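Local coordinates for protein inorganic pyrophosphatase (Coxiella burnetii, PDB 3TR4) that probably catalyses the magnesium-dependent hydrolysis of inorganic pyrophosphate to two phosphate ions, working as a homohexamer, at residues 7-15 with 58-66. Numbering follows the deposited sequence.
Sequences LVSAGKGID and GFVPSTLAQ
Val8 packs its side chain on Pro61 and offers its carbonyl to Ser62 and to the proline ring. Val8 CG1, set anti to the backbone N (chi1 -180°) and thus beside the carbonyl carbon, lies 3.7 Å from Pro61 CG, the two side chains crossing at a slant. Val8 O takes the one hydrogen bond between the segments, from Ser62 OG at 2.8 Å; the hydroxyl sits above the carbonyl plane, 43° out of it. Pro61 CB packs 3.2 Å from Val8 O. Val8 also touches Leu86 of its own chain and Phe40 of a neighbouring subunit.

Ser9 turns its CB from the other segment; its OG accepts a weak bond from Gly11 N, and its carbonyl is bound by Asn18 ND2. Ala10 then brings its methyl up to Val60 and Thr63. Ala10 CB lies 3.7 Å from Val60 CG1 and 3.9 Å from Thr63 CG2. Ala10 CA makes a CA-H...O contact of 3.2 Å with Pro61 O. The methyl group of Thr63 is presented there while Thr63 OG1 is tied up elsewhere, giving a 2.6 Å bond to Val60 O and also pairing with Leu71 N.

This is plain packing on the β-barrel of the soluble (family I) pyrophosphatases, where strands 16-23 and 56-59 pair antiparallel: the N-terminal loop is laid against the chain leaving strand 56-59 for Asp67, a ligand of the bound manganese.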
loop_
_atom_site.group_PDB
_atom_site.type_symbol
_atom_site.label_atom_id
_atom_site.label_comp_id
_atom_site.label_asym_id
_atom_site.label_seq_id
_atom_site.Cartn_x
_atom_site.Cartn_y
_atom_site.Cartn_z
ATOM N N LEU B 7 -7.003 -24.943 21.894
ATOM C CA LEU B 7 -8.252 -24.373 22.384
ATOM C C LEU B 7 -8.019 -23.014 23.033
ATOM O O LEU B 7 -7.425 -22.921 24.107
ATOM C CB LEU B 7 -8.918 -25.317 23.386
ATOM C CG LEU B 7 -9.206 -26.733 22.890
ATOM C CD1 LEU B 7 -9.944 -27.527 23.957
ATOM C CD2 LEU B 7 -10.004 -26.693 21.598
ATOM N N VAL B 8 -8.497 -21.963 22.380
ATOM C CA VAL B 8 -8.333 -20.609 22.891
ATOM C C VAL B 8 -9.564 -20.183 23.682
ATOM O O VAL B 8 -10.667 -20.125 23.142
ATOM C CB VAL B 8 -8.092 -19.612 21.747
ATOM C CG1 VAL B 8 -7.918 -18.209 22.297
ATOM C CG2 VAL B 8 -6.875 -20.026 20.938
ATOM N N SER B 9 -9.372 -19.885 24.962
ATOM C CA SER B 9 -10.479 -19.473 25.820
ATOM C C SER B 9 -11.020 -18.104 25.417
ATOM O O SER B 9 -10.327 -17.307 24.777
ATOM C CB SER B 9 -10.049 -19.443 27.288
ATOM O OG SER B 9 -9.511 -18.178 27.641
ATOM N N ALA B 10 -12.263 -17.835 25.803
ATOM C CA ALA B 10 -12.903 -16.562 25.509
ATOM C C ALA B 10 -12.221 -15.410 26.242
ATOM O O ALA B 10 -12.365 -14.247 25.863
ATOM C CB ALA B 10 -14.378 -16.619 25.868
ATOM N N GLY B 11 -11.477 -15.738 27.292
ATOM C CA GLY B 11 -10.811 -14.724 28.089
ATOM C C GLY B 11 -11.401 -14.602 29.482
ATOM O O GLY B 11 -12.089 -15.510 29.956
ATOM N N LYS B 12 -11.144 -13.473 30.134
ATOM C CA LYS B 12 -11.541 -13.283 31.529
ATOM C C LYS B 12 -12.955 -12.731 31.701
ATOM O O LYS B 12 -13.683 -13.151 32.600
ATOM C CB LYS B 12 -10.525 -12.397 32.258
ATOM C CG LYS B 12 -9.148 -13.033 32.378
ATOM C CD LYS B 12 -8.137 -12.110 33.040
ATOM C CE LYS B 12 -6.817 -12.835 33.257
ATOM N NZ LYS B 12 -5.772 -11.961 33.853
ATOM N N GLY B 13 -13.343 -11.788 30.847
ATOM C CA GLY B 13 -14.648 -11.165 30.966
ATOM C C GLY B 13 -14.829 -9.991 30.024
ATOM O O GLY B 13 -13.994 -9.753 29.154
ATOM N N ILE B 14 -15.916 -9.251 30.214
ATOM C CA ILE B 14 -16.311 -8.196 29.283
ATOM C C ILE B 14 -15.295 -7.052 29.204
ATOM O O ILE B 14 -15.283 -6.291 28.235
ATOM C CB ILE B 14 -17.706 -7.633 29.637
ATOM C CG1 ILE B 14 -18.334 -6.939 28.426
ATOM C CG2 ILE B 14 -17.620 -6.707 30.843
ATOM C CD1 ILE B 14 -18.536 -7.859 27.228
ATOM N N ASP B 15 -14.442 -6.940 30.220
ATOM C CA ASP B 15 -13.417 -5.897 30.253
ATOM C C ASP B 15 -12.054 -6.414 29.815
ATOM O O ASP B 15 -11.074 -5.671 29.802
ATOM C CB ASP B 15 -13.298 -5.298 31.654
ATOM C CG ASP B 15 -14.449 -4.375 31.992
ATOM O OD1 ASP B 15 -15.278 -4.747 32.847
ATOM O OD2 ASP B 15 -14.524 -3.277 31.399
ATOM N N GLY B 58 -13.760 -9.404 14.004
ATOM C CA GLY B 58 -13.327 -10.727 14.409
ATOM C C GLY B 58 -14.373 -11.443 15.235
ATOM O O GLY B 58 -15.555 -11.119 15.171
ATOM N N PHE B 59 -13.931 -12.415 16.021
ATOM C CA PHE B 59 -14.831 -13.194 16.853
ATOM C C PHE B 59 -14.158 -13.556 18.168
ATOM O O PHE B 59 -12.931 -13.501 18.286
ATOM C CB PHE B 59 -15.254 -14.470 16.121
ATOM C CG PHE B 59 -14.126 -15.440 15.894
ATOM C CD1 PHE B 59 -13.320 -15.336 14.771
ATOM C CD2 PHE B 59 -13.867 -16.449 16.806
ATOM C CE1 PHE B 59 -12.279 -16.225 14.562
ATOM C CE2 PHE B 59 -12.831 -17.339 16.603
ATOM C CZ PHE B 59 -12.036 -17.229 15.481
ATOM N N VAL B 60 -14.969 -13.917 19.157
ATOM C CA VAL B 60 -14.463 -14.412 20.432
ATOM C C VAL B 60 -14.411 -15.932 20.388
ATOM O O VAL B 60 -15.443 -16.578 20.215
ATOM C CB VAL B 60 -15.379 -13.997 21.606
ATOM C CG1 VAL B 60 -14.748 -14.374 22.946
ATOM C CG2 VAL B 60 -15.672 -12.512 21.550
ATOM N N PRO B 61 -13.212 -16.514 20.550
ATOM C CA PRO B 61 -13.078 -17.973 20.547
ATOM C C PRO B 61 -13.803 -18.567 21.746
ATOM O O PRO B 61 -13.944 -17.881 22.756
ATOM C CB PRO B 61 -11.568 -18.195 20.700
ATOM C CG PRO B 61 -10.931 -16.869 20.513
ATOM C CD PRO B 61 -11.945 -15.844 20.877
ATOM N N SER B 62 -14.243 -19.819 21.639
ATOM C CA SER B 62 -14.946 -20.487 22.734
ATOM C C SER B 62 -16.264 -19.802 23.091
ATOM O O SER B 62 -16.653 -19.749 24.256
ATOM C CB SER B 62 -14.055 -20.606 23.969
ATOM O OG SER B 62 -13.020 -21.545 23.747
ATOM N N THR B 63 -16.943 -19.278 22.076
ATOM C CA THR B 63 -18.279 -18.725 22.249
ATOM C C THR B 63 -19.166 -19.198 21.111
ATOM O O THR B 63 -18.671 -19.628 20.068
ATOM C CB THR B 63 -18.273 -17.185 22.258
ATOM O OG1 THR B 63 -17.928 -16.695 20.955
ATOM C CG2 THR B 63 -17.284 -16.665 23.280
ATOM N N LEU B 64 -20.475 -19.104 21.311
ATOM C CA LEU B 64 -21.433 -19.549 20.313
ATOM C C LEU B 64 -22.621 -18.598 20.259
ATOM O O LEU B 64 -23.389 -18.494 21.218
ATOM C CB LEU B 64 -21.907 -20.969 20.634
ATOM C CG LEU B 64 -22.955 -21.573 19.698
ATOM C CD1 LEU B 64 -22.414 -21.662 18.280
ATOM C CD2 LEU B 64 -23.385 -22.939 20.199
ATOM N N ALA B 65 -22.762 -17.898 19.138
ATOM C CA ALA B 65 -23.897 -17.010 18.926
ATOM C C ALA B 65 -25.103 -17.810 18.434
ATOM O O ALA B 65 -25.007 -19.017 18.221
ATOM C CB ALA B 65 -23.536 -15.915 17.933
ATOM N N GLN B 66 -26.234 -17.137 18.250
ATOM C CA GLN B 66 -27.459 -17.815 17.836
ATOM C C GLN B 66 -27.356 -18.391 16.426
ATOM O O GLN B 66 -28.077 -19.325 16.077
ATOM C CB GLN B 66 -28.657 -16.868 17.926
ATOM C CG GLN B 66 -28.896 -16.305 19.317
ATOM C CD GLN B 66 -30.153 -15.460 19.396
ATOM O OE1 GLN B 66 -31.081 -15.629 18.605
ATOM N NE2 GLN B 66 -30.187 -14.540 20.352
#